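PDB 3LOO: anopheles gambiae adenosine kinase, which catalyses the phosphorylation of adenosine to AMP, as an adenosine kinase of the pfkB carbohydrate kinase family. Local coordinates for residues A[90-95]-A[340-345]; A[86-91]-A[353-358]. One frame throughout, in Å; residues are numbered along the deposited sequence.

Contact 1: A[90-95]-A[340-345]; sequences AQWILQ and GIWAAR. With B4P (bis(adenosine)-5'-tetraphosphate), chain D.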
ATOM      1  N   ALA A  90       8.503   5.300  -5.259  1.00 22.75           N
ATOM      2  CA  ALA A  90       9.212   4.650  -6.346  1.00 22.60           C
ATOM      3  C   ALA A  90       9.591   5.581  -7.533  1.00 23.44           C
ATOM      4  O   ALA A  90      10.704   5.496  -8.065  1.00 23.52           O
ATOM      5  CB  ALA A  90       8.411   3.435  -6.866  1.00 22.12           C
ATOM      6  N   GLN A  91       8.664   6.427  -7.971  1.00 24.11           N
ATOM      7  CA  GLN A  91       8.943   7.406  -9.014  1.00 24.69           C
ATOM      8  C   GLN A  91       9.992   8.463  -8.594  1.00 26.27           C
ATOM      9  O   GLN A  91      10.875   8.862  -9.396  1.00 26.65           O
ATOM     10  CB  GLN A  91       7.632   8.071  -9.430  1.00 24.36           C
ATOM     11  CG  GLN A  91       6.864   7.241 -10.422  1.00 23.07           C
ATOM     12  CD  GLN A  91       7.574   7.135 -11.791  1.00 27.34           C
ATOM     13  OE1 GLN A  91       8.512   7.883 -12.105  1.00 26.77           O
ATOM     14  NE2 GLN A  91       7.101   6.231 -12.603  1.00 21.44           N
ATOM     15  N   TRP A  92       9.913   8.885  -7.343  1.00 25.66           N
ATOM     16  CA  TRP A  92      10.833   9.891  -6.845  1.00 28.27           C
ATOM     17  C   TRP A  92      12.249   9.330  -6.928  1.00 28.41           C
ATOM     18  O   TRP A  92      13.172   9.992  -7.428  1.00 28.82           O
ATOM     19  CB  TRP A  92      10.468  10.315  -5.424  1.00 27.89           C
ATOM     20  CG  TRP A  92      11.559  11.142  -4.802  1.00 32.09           C
ATOM     21  CD1 TRP A  92      11.979  12.399  -5.197  1.00 34.83           C
ATOM     22  CD2 TRP A  92      12.382  10.778  -3.700  1.00 32.52           C
ATOM     23  NE1 TRP A  92      13.013  12.831  -4.396  1.00 33.64           N
ATOM     24  CE2 TRP A  92      13.282  11.856  -3.471  1.00 35.40           C
ATOM     25  CE3 TRP A  92      12.452   9.650  -2.876  1.00 35.40           C
ATOM     26  CZ2 TRP A  92      14.250  11.824  -2.460  1.00 36.62           C
ATOM     27  CZ3 TRP A  92      13.414   9.628  -1.853  1.00 38.07           C
ATOM     28  CH2 TRP A  92      14.297  10.714  -1.663  1.00 38.43           C
ATOM     29  N   ILE A  93      12.412   8.086  -6.481  1.00 28.95           N
ATOM     30  CA  ILE A  93      13.704   7.387  -6.575  1.00 28.91           C
ATOM     31  C   ILE A  93      14.120   7.146  -8.044  1.00 30.06           C
ATOM     32  O   ILE A  93      15.254   7.399  -8.428  1.00 30.62           O
ATOM     33  CB  ILE A  93      13.684   6.065  -5.749  1.00 28.35           C
ATOM     34  CG1 ILE A  93      13.431   6.372  -4.258  1.00 27.82           C
ATOM     35  CG2 ILE A  93      14.982   5.228  -5.972  1.00 26.61           C
ATOM     36  CD1 ILE A  93      13.073   5.187  -3.435  1.00 25.76           C
ATOM     37  N   LEU A  94      13.199   6.694  -8.879  1.00 30.61           N
ATOM     38  CA  LEU A  94      13.534   6.420 -10.265  1.00 30.52           C
ATOM     39  C   LEU A  94      13.976   7.669 -11.038  1.00 31.61           C
ATOM     40  O   LEU A  94      14.873   7.585 -11.887  1.00 31.35           O
ATOM     41  CB  LEU A  94      12.332   5.806 -10.967  1.00 30.76           C
ATOM     42  CG  LEU A  94      12.213   4.308 -11.308  1.00 32.83           C
ATOM     43  CD1 LEU A  94      13.267   3.348 -10.723  1.00 27.84           C
ATOM     44  CD2 LEU A  94      10.750   3.817 -11.146  1.00 27.68           C
ATOM     45  N   GLN A  95      13.344   8.818 -10.779  1.00 31.70           N
ATOM     46  CA  GLN A  95      13.607  10.024 -11.585  1.00 32.43           C
ATOM     47  C   GLN A  95      13.393   9.756 -13.084  1.00 31.84           C
ATOM     48  O   GLN A  95      14.173  10.163 -13.944  1.00 32.41           O
ATOM     49  CB  GLN A  95      15.024  10.550 -11.313  1.00 32.56           C
ATOM     50  CG  GLN A  95      15.217  11.063  -9.852  1.00 35.85           C
ATOM     51  CD  GLN A  95      14.433  12.348  -9.562  1.00 41.93           C
ATOM     52  OE1 GLN A  95      13.641  12.424  -8.603  1.00 43.65           O
ATOM     53  NE2 GLN A  95      14.651  13.373 -10.387  1.00 41.89           N
ATOM     54  N   GLY A 340      14.345   0.179   0.398  1.00 29.26           N
ATOM     55  CA  GLY A 340      13.085   0.327   1.146  1.00 28.07           C
ATOM     56  C   GLY A 340      13.313   0.957   2.506  1.00 28.52           C
ATOM     57  O   GLY A 340      12.630   1.903   2.897  1.00 27.51           O
ATOM     58  N   ILE A 341      14.295   0.442   3.231  1.00 29.00           N
ATOM     59  CA  ILE A 341      14.586   0.968   4.557  1.00 29.44           C
ATOM     60  C   ILE A 341      15.100   2.391   4.473  1.00 30.04           C
ATOM     61  O   ILE A 341      14.717   3.233   5.262  1.00 30.12           O
ATOM     62  CB  ILE A 341      15.604   0.084   5.321  1.00 29.96           C
ATOM     63  CG1 ILE A 341      14.977  -1.290   5.600  1.00 29.18           C
ATOM     64  CG2 ILE A 341      16.025   0.787   6.647  1.00 29.51           C
ATOM     65  CD1 ILE A 341      15.993  -2.369   5.978  1.00 32.49           C
ATOM     66  N   TRP A 342      15.958   2.657   3.495  1.00 31.00           N
ATOM     67  CA  TRP A 342      16.485   4.007   3.263  1.00 31.52           C
ATOM     68  C   TRP A 342      15.350   5.005   2.963  1.00 30.79           C
ATOM     69  O   TRP A 342      15.309   6.108   3.525  1.00 29.92           O
ATOM     70  CB  TRP A 342      17.514   3.978   2.117  1.00 31.71           C
ATOM     71  CG  TRP A 342      17.919   5.333   1.654  1.00 34.41           C
ATOM     72  CD1 TRP A 342      18.907   6.131   2.195  1.00 37.03           C
ATOM     73  CD2 TRP A 342      17.348   6.078   0.569  1.00 35.73           C
ATOM     74  NE1 TRP A 342      18.981   7.311   1.500  1.00 36.92           N
ATOM     75  CE2 TRP A 342      18.042   7.306   0.496  1.00 37.60           C
ATOM     76  CE3 TRP A 342      16.315   5.822  -0.352  1.00 37.74           C
ATOM     77  CZ2 TRP A 342      17.730   8.295  -0.458  1.00 37.09           C
ATOM     78  CZ3 TRP A 342      16.008   6.792  -1.300  1.00 36.83           C
ATOM     79  CH2 TRP A 342      16.714   8.023  -1.340  1.00 39.31           C
ATOM     80  N   ALA A 343      14.409   4.588   2.118  1.00 30.10           N
ATOM     81  CA  ALA A 343      13.318   5.466   1.682  1.00 29.57           C
ATOM     82  C   ALA A 343      12.359   5.779   2.812  1.00 29.91           C
ATOM     83  O   ALA A 343      11.927   6.931   2.981  1.00 30.47           O
ATOM     84  CB  ALA A 343      12.561   4.840   0.506  1.00 29.57           C
ATOM     85  N   ALA A 344      12.004   4.750   3.576  1.00 30.11           N
ATOM     86  CA  ALA A 344      11.170   4.941   4.745  1.00 31.19           C
ATOM     87  C   ALA A 344      11.822   5.955   5.699  1.00 32.57           C
ATOM     88  O   ALA A 344      11.165   6.865   6.191  1.00 32.46           O
ATOM     89  CB  ALA A 344      10.944   3.627   5.433  1.00 29.64           C
ATOM     90  N   ARG A 345      13.126   5.822   5.916  1.00 34.40           N
ATOM     91  CA  ARG A 345      13.826   6.715   6.839  1.00 37.13           C
ATOM     92  C   ARG A 345      13.899   8.179   6.340  1.00 37.70           C
ATOM     93  O   ARG A 345      13.786   9.108   7.148  1.00 37.70           O
ATOM     94  CB  ARG A 345      15.199   6.135   7.215  1.00 37.47           C
ATOM     95  CG  ARG A 345      15.082   4.763   7.968  1.00 42.63           C
ATOM     96  CD  ARG A 345      16.431   4.226   8.556  1.00 48.24           C
ATOM     97  NE  ARG A 345      17.010   5.149   9.539  1.00 51.37           N
ATOM     98  CZ  ARG A 345      17.904   6.101   9.248  1.00 52.75           C
ATOM     99  NH1 ARG A 345      18.339   6.259   8.005  1.00 51.99           N
ATOM    100  NH2 ARG A 345      18.371   6.894  10.206  1.00 51.77           N
TER
HETATM  101  PA  B4P D 349       0.624   4.300   8.070  1.00 40.64           P
HETATM  102  O1A B4P D 349       1.271   5.645   8.363  1.00 40.95           O
HETATM  103  O2A B4P D 349      -0.411   3.784   9.069  1.00 41.59           O
HETATM  104  O3A B4P D 349       1.813   3.225   8.152  1.00 37.15           O
HETATM  105  PB  B4P D 349       2.170   2.283   6.917  1.00 39.28           P
HETATM  106  O1B B4P D 349       2.782   3.081   5.763  1.00 34.70           O
HETATM  107  O2B B4P D 349       1.087   1.256   6.630  1.00 32.11           O
HETATM  108  O3B B4P D 349       3.393   1.717   7.892  1.00 32.94           O
HETATM  109  PG  B4P D 349       3.627   0.211   8.411  1.00 26.54           P
HETATM  110  O1G B4P D 349       3.035  -0.022   9.760  1.00 28.03           O
HETATM  111  O2G B4P D 349       3.117  -0.707   7.318  1.00 27.21           O
HETATM  112  O3G B4P D 349       5.220   0.064   8.482  1.00 30.34           O
HETATM  113  PD  B4P D 349       6.217  -0.054   9.744  1.00 28.90           P
HETATM  114  O1D B4P D 349       5.718   0.847  10.812  1.00 32.04           O
HETATM  115  O2D B4P D 349       6.567  -1.482  10.057  1.00 31.89           O
HETATM  116  O5E B4P D 349       0.040   4.270   6.554  1.00 37.36           O
HETATM  117  C5E B4P D 349      -0.621   5.474   6.232  1.00 31.39           C
HETATM  118  C4E B4P D 349      -1.348   5.452   4.919  1.00 26.26           C
HETATM  119  O4E B4P D 349      -2.344   4.431   4.847  1.00 25.53           O
HETATM  120  C3E B4P D 349      -2.118   6.738   4.800  1.00 25.22           C
HETATM  121  O3E B4P D 349      -1.369   7.534   3.860  1.00 25.51           O
HETATM  122  C2E B4P D 349      -3.467   6.339   4.211  1.00 23.88           C
HETATM  123  O2E B4P D 349      -3.868   7.084   3.054  1.00 23.45           O
HETATM  124  C1E B4P D 349      -3.306   4.837   3.909  1.00 23.53           C
HETATM  125  N9A B4P D 349      -4.582   4.140   4.151  1.00 22.72           N
HETATM  126  C8A B4P D 349      -5.240   3.961   5.334  1.00 21.15           C
HETATM  127  N7A B4P D 349      -6.387   3.268   5.077  1.00 22.96           N
HETATM  128  C5A B4P D 349      -6.477   3.037   3.734  1.00 21.56           C
HETATM  129  C6A B4P D 349      -7.394   2.384   2.893  1.00 23.67           C
HETATM  130  N6A B4P D 349      -8.557   1.824   3.348  1.00 21.85           N
HETATM  131  N1A B4P D 349      -7.151   2.352   1.558  1.00 21.15           N
HETATM  132  C2A B4P D 349      -6.019   2.887   1.036  1.00 23.11           C
HETATM  133  N3A B4P D 349      -5.121   3.504   1.822  1.00 21.23           N
HETATM  134  C4A B4P D 349      -5.322   3.581   3.163  1.00 23.00           C
HETATM  135  O5F B4P D 349       7.490   0.672   9.094  1.00 30.85           O
HETATM  136  C5F B4P D 349       7.952   0.358   7.786  1.00 29.30           C
HETATM  137  C4F B4P D 349       9.398   0.845   7.709  1.00 28.95           C
HETATM  138  O4F B4P D 349       9.536   2.196   8.186  1.00 32.22           O
HETATM  139  C3F B4P D 349      10.289   0.059   8.654  1.00 28.76           C
HETATM  140  O3F B4P D 349      10.636  -1.185   8.059  1.00 26.21           O
HETATM  141  C2F B4P D 349      11.464   0.998   8.843  1.00 29.96           C
HETATM  142  O2F B4P D 349      12.390   0.875   7.745  1.00 28.42           O
HETATM  143  C1F B4P D 349      10.790   2.382   8.855  1.00 30.45           C
HETATM  144  N9B B4P D 349      10.517   2.734  10.285  1.00 33.12           N
HETATM  145  C8B B4P D 349       9.327   2.639  10.912  1.00 32.26           C
HETATM  146  N7B B4P D 349       9.428   3.023  12.207  1.00 35.36           N
HETATM  147  C5B B4P D 349      10.708   3.378  12.446  1.00 33.68           C
HETATM  148  C6B B4P D 349      11.425   3.830  13.550  1.00 36.13           C
HETATM  149  N6B B4P D 349      10.777   4.009  14.729  1.00 37.08           N
HETATM  150  N1B B4P D 349      12.760   4.108  13.427  1.00 35.76           N
HETATM  151  C2B B4P D 349      13.410   3.933  12.250  1.00 34.97           C
HETATM  152  N3B B4P D 349      12.764   3.480  11.139  1.00 34.91           N
HETATM  153  C4B B4P D 349      11.427   3.181  11.177  1.00 33.65           C
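Trp92 and Trp342 meet rim to rim, their CH2 atoms 3.6 Å apart. The two indoles lie in nearly parallel planes, 1° apart, yet neither covers the face of the other: the centroids of the six-membered rings stand 5.7 Å apart, too far displaced for a stack. Both side chains leave their helices with CG anti to the backbone N (chi1 near 170° in both), which lets the benzo ends bridge a wide gap between the backbones. Beside this pair Ile93 runs past Trp342 in the opposite direction and sets CG1 against the edge of its ring, close to the ring plane, 3.9 Å from CZ3. One atom further out, Ile93 CD1 reaches the methyl of Ala343, 4.0 Å from its CB. The contact joins two helices of the pfkB kinase fold, 82-94 and 333-350, whose axes come no closer than 11.8 Å and are turned by 104°; across this separation the indole rims and Ile93 make the contact. No hydrogen bond spans the two segments; Trp92 NE1 is satisfied by Gly357 O, while Phe361 meets the indole of Trp342. Ile341 and Ala344 of helix 333-350 also line the pocket of the bound bis(adenosine)-5'-tetraphosphate: Ala344 CB lies 3.4 Å from the ribose oxygen O4F, and Ile341 CG2 packs 3.8 Å from the ribose hydroxyl O2F.

Contact 2: A[86-91]-A[353-358]; sequences SLRVAQ and CTFEGE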
ATOM      1  N   SER A  86       3.221   4.493  -2.388  1.00 22.93           N
ATOM      2  CA  SER A  86       4.332   3.636  -2.778  1.00 22.61           C
ATOM      3  C   SER A  86       4.831   3.966  -4.201  1.00 22.81           C
ATOM      4  O   SER A  86       6.033   4.058  -4.445  1.00 22.24           O
ATOM      5  CB  SER A  86       3.926   2.160  -2.643  1.00 23.14           C
ATOM      6  OG  SER A  86       3.868   1.759  -1.268  1.00 19.94           O
ATOM      7  N   LEU A  87       3.902   4.130  -5.136  1.00 22.74           N
ATOM      8  CA  LEU A  87       4.273   4.495  -6.507  1.00 23.05           C
ATOM      9  C   LEU A  87       4.919   5.905  -6.602  1.00 23.97           C
ATOM     10  O   LEU A  87       5.852   6.109  -7.396  1.00 23.93           O
ATOM     11  CB  LEU A  87       3.073   4.328  -7.448  1.00 22.14           C
ATOM     12  CG  LEU A  87       2.977   2.948  -8.076  1.00 23.81           C
ATOM     13  CD1 LEU A  87       2.912   1.788  -7.098  1.00 23.80           C
ATOM     14  CD2 LEU A  87       1.762   2.903  -9.060  1.00 21.87           C
ATOM     15  N   ARG A  88       4.481   6.842  -5.754  1.00 23.98           N
ATOM     16  CA  ARG A  88       5.086   8.177  -5.711  1.00 24.79           C
ATOM     17  C   ARG A  88       6.537   8.103  -5.187  1.00 24.56           C
ATOM     18  O   ARG A  88       7.439   8.707  -5.784  1.00 24.87           O
ATOM     19  CB  ARG A  88       4.221   9.168  -4.901  1.00 24.55           C
ATOM     20  CG  ARG A  88       2.845   9.526  -5.562  1.00 26.03           C
ATOM     21  CD  ARG A  88       1.962  10.405  -4.621  1.00 26.92           C
ATOM     22  NE  ARG A  88       2.787  11.524  -4.141  1.00 28.18           N
ATOM     23  CZ  ARG A  88       2.773  12.043  -2.918  1.00 30.23           C
ATOM     24  NH1 ARG A  88       1.951  11.590  -1.974  1.00 29.81           N
ATOM     25  NH2 ARG A  88       3.604  13.041  -2.638  1.00 30.05           N
ATOM     26  N   VAL A  89       6.755   7.333  -4.117  1.00 23.82           N
ATOM     27  CA  VAL A  89       8.112   7.091  -3.610  1.00 23.89           C
ATOM     28  C   VAL A  89       8.997   6.386  -4.649  1.00 23.74           C
ATOM     29  O   VAL A  89      10.114   6.834  -4.896  1.00 23.03           O
ATOM     30  CB  VAL A  89       8.113   6.380  -2.196  1.00 24.98           C
ATOM     31  CG1 VAL A  89       9.569   5.955  -1.723  1.00 22.78           C
ATOM     32  CG2 VAL A  89       7.392   7.268  -1.155  1.00 24.44           C
ATOM     33  N   ALA A  90       8.503   5.300  -5.259  1.00 22.75           N
ATOM     34  CA  ALA A  90       9.212   4.650  -6.346  1.00 22.60           C
ATOM     35  C   ALA A  90       9.591   5.581  -7.533  1.00 23.44           C
ATOM     36  O   ALA A  90      10.704   5.496  -8.065  1.00 23.52           O
ATOM     37  CB  ALA A  90       8.411   3.435  -6.866  1.00 22.12           C
ATOM     38  N   GLN A  91       8.664   6.427  -7.971  1.00 24.11           N
ATOM     39  CA  GLN A  91       8.943   7.406  -9.014  1.00 24.69           C
ATOM     40  C   GLN A  91       9.992   8.463  -8.594  1.00 26.27           C
ATOM     41  O   GLN A  91      10.875   8.862  -9.396  1.00 26.65           O
ATOM     42  CB  GLN A  91       7.632   8.071  -9.430  1.00 24.36           C
ATOM     43  CG  GLN A  91       6.864   7.241 -10.422  1.00 23.07           C
ATOM     44  CD  GLN A  91       7.574   7.135 -11.791  1.00 27.34           C
ATOM     45  OE1 GLN A  91       8.512   7.883 -12.105  1.00 26.77           O
ATOM     46  NE2 GLN A  91       7.101   6.231 -12.603  1.00 21.44           N
ATOM     47  N   CYS A 353       8.485  17.134   1.775  1.00 60.62           N
ATOM     48  CA  CYS A 353       9.705  17.809   1.273  1.00 60.99           C
ATOM     49  C   CYS A 353      10.732  16.891   0.608  1.00 59.93           C
ATOM     50  O   CYS A 353      11.518  17.332  -0.241  1.00 59.33           O
ATOM     51  CB  CYS A 353      10.411  18.579   2.394  1.00 60.93           C
ATOM     52  SG  CYS A 353       9.443  19.943   3.046  1.00 65.13           S
ATOM     53  N   THR A 354      10.731  15.621   1.015  1.00 59.31           N
ATOM     54  CA  THR A 354      11.638  14.621   0.448  1.00 58.60           C
ATOM     55  C   THR A 354      11.563  14.609  -1.094  1.00 57.75           C
ATOM     56  O   THR A 354      12.589  14.462  -1.762  1.00 57.68           O
ATOM     57  CB  THR A 354      11.361  13.194   1.008  1.00 59.02           C
ATOM     58  OG1 THR A 354      10.712  13.273   2.286  1.00 59.29           O
ATOM     59  CG2 THR A 354      12.671  12.416   1.156  1.00 58.99           C
ATOM     60  N   PHE A 355      10.355  14.795  -1.632  1.00 56.67           N
ATOM     61  CA  PHE A 355      10.097  14.731  -3.079  1.00 56.11           C
ATOM     62  C   PHE A 355      10.739  15.858  -3.885  1.00 55.98           C
ATOM     63  O   PHE A 355      10.849  15.763  -5.117  1.00 55.25           O
ATOM     64  CB  PHE A 355       8.587  14.687  -3.338  1.00 55.90           C
ATOM     65  CG  PHE A 355       7.949  13.435  -2.839  1.00 55.28           C
ATOM     66  CD1 PHE A 355       8.034  12.260  -3.574  1.00 54.71           C
ATOM     67  CD2 PHE A 355       7.311  13.410  -1.609  1.00 54.86           C
ATOM     68  CE1 PHE A 355       7.461  11.088  -3.104  1.00 54.72           C
ATOM     69  CE2 PHE A 355       6.748  12.236  -1.126  1.00 53.86           C
ATOM     70  CZ  PHE A 355       6.820  11.078  -1.877  1.00 53.37           C
ATOM     71  N   GLU A 356      11.160  16.909  -3.182  1.00 55.75           N
ATOM     72  CA  GLU A 356      11.835  18.045  -3.792  1.00 55.98           C
ATOM     73  C   GLU A 356      13.339  17.803  -3.885  1.00 56.30           C
ATOM     74  O   GLU A 356      14.008  18.345  -4.766  1.00 56.52           O
ATOM     75  CB  GLU A 356      11.562  19.301  -2.985  1.00 56.06           C
ATOM     76  CG  GLU A 356      10.090  19.649  -2.863  1.00 56.88           C
ATOM     77  CD  GLU A 356       9.876  21.036  -2.291  1.00 59.18           C
ATOM     78  OE1 GLU A 356       8.813  21.639  -2.574  1.00 60.71           O
ATOM     79  OE2 GLU A 356      10.770  21.524  -1.565  1.00 58.35           O
ATOM     80  N   GLY A 357      13.867  16.995  -2.971  1.00 56.21           N
ATOM     81  CA  GLY A 357      15.270  16.613  -2.996  1.00 56.22           C
ATOM     82  C   GLY A 357      15.670  15.723  -4.165  1.00 56.72           C
ATOM     83  O   GLY A 357      14.856  15.368  -5.033  1.00 56.30           O
ATOM     84  N   GLU A 358      16.954  15.385  -4.179  1.00 56.95           N
ATOM     85  CA  GLU A 358      17.545  14.458  -5.131  1.00 57.29           C
ATOM     86  C   GLU A 358      17.793  13.147  -4.371  1.00 56.76           C
ATOM     87  O   GLU A 358      18.511  13.152  -3.377  1.00 57.18           O
ATOM     88  CB  GLU A 358      18.871  15.041  -5.632  1.00 57.31           C
ATOM     89  CG  GLU A 358      19.714  14.128  -6.508  1.00 59.64           C
ATOM     90  CD  GLU A 358      19.429  14.309  -7.989  1.00 62.51           C
ATOM     91  OE1 GLU A 358      18.260  14.124  -8.396  1.00 63.25           O
ATOM     92  OE2 GLU A 358      20.377  14.643  -8.746  1.00 63.99           O
TER
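Phe355, which has more surface buried here than any other residue of the two segments, lays one face of its ring under the guanidinium of Arg88. Arg88 NH2 stands above the ring toward its rim, 3.6 Å from Phe355 CE2, and the two planes are 28° apart. This is an off-centre cation-pi stack: Arg88 CZ is 4.7 Å from the ring centroid and 26° off the ring normal. The arginine reaches that position by a bend at chi3 (50°), which folds the guanidinium back over the phenyl group. The ring edge meets the helix backbone: Arg88 O lies at this edge, in the ring plane, 3.6 Å from Phe355 CE1, an approach in which the slightly positive rim probably suits the carbonyl oxygen. Val89 adds an apolar touch from one branch: its CG2 comes obliquely to Phe355 CZ at 3.9 Å. No hydrogen bond crosses the two segments; the contact is made by stacking and apolar packing. Phe355 lies in a 3-10 segment, where Glu356 N bonds to Cys353 O, and its side chain points from the C-terminal tail toward helix 82-94. Around Phe355, Trp92 meets the phenyl ring edge-to-face and Ile347 of helix 333-350 packs on it. Helix 110-122 supplies Asn122 against Phe355 and Ala119 against Arg88, while strand 100-107 receives the neighbouring Leu87.

In the fold
From the N terminus, the chain enters both contacts through helix 82-94: contact 2 starts at 86-91 and contact 1 at 90-95. It then passes through most of the large sheet before helix 333-350, where 340-345 closes contact 1 across 244 intervening residues. Beyond that helix, 353-358 closes contact 2 over 261 residues, so the loop of contact 1 nests within that of contact 2, although their first segments overlap at Ala90 and Gln91. With centres 6 Å apart, the two contacts tie one early helix to both the late helix and the tail following it. Val89 CG1 and Ala343 CB, 3.9 Å apart, bring them together directly.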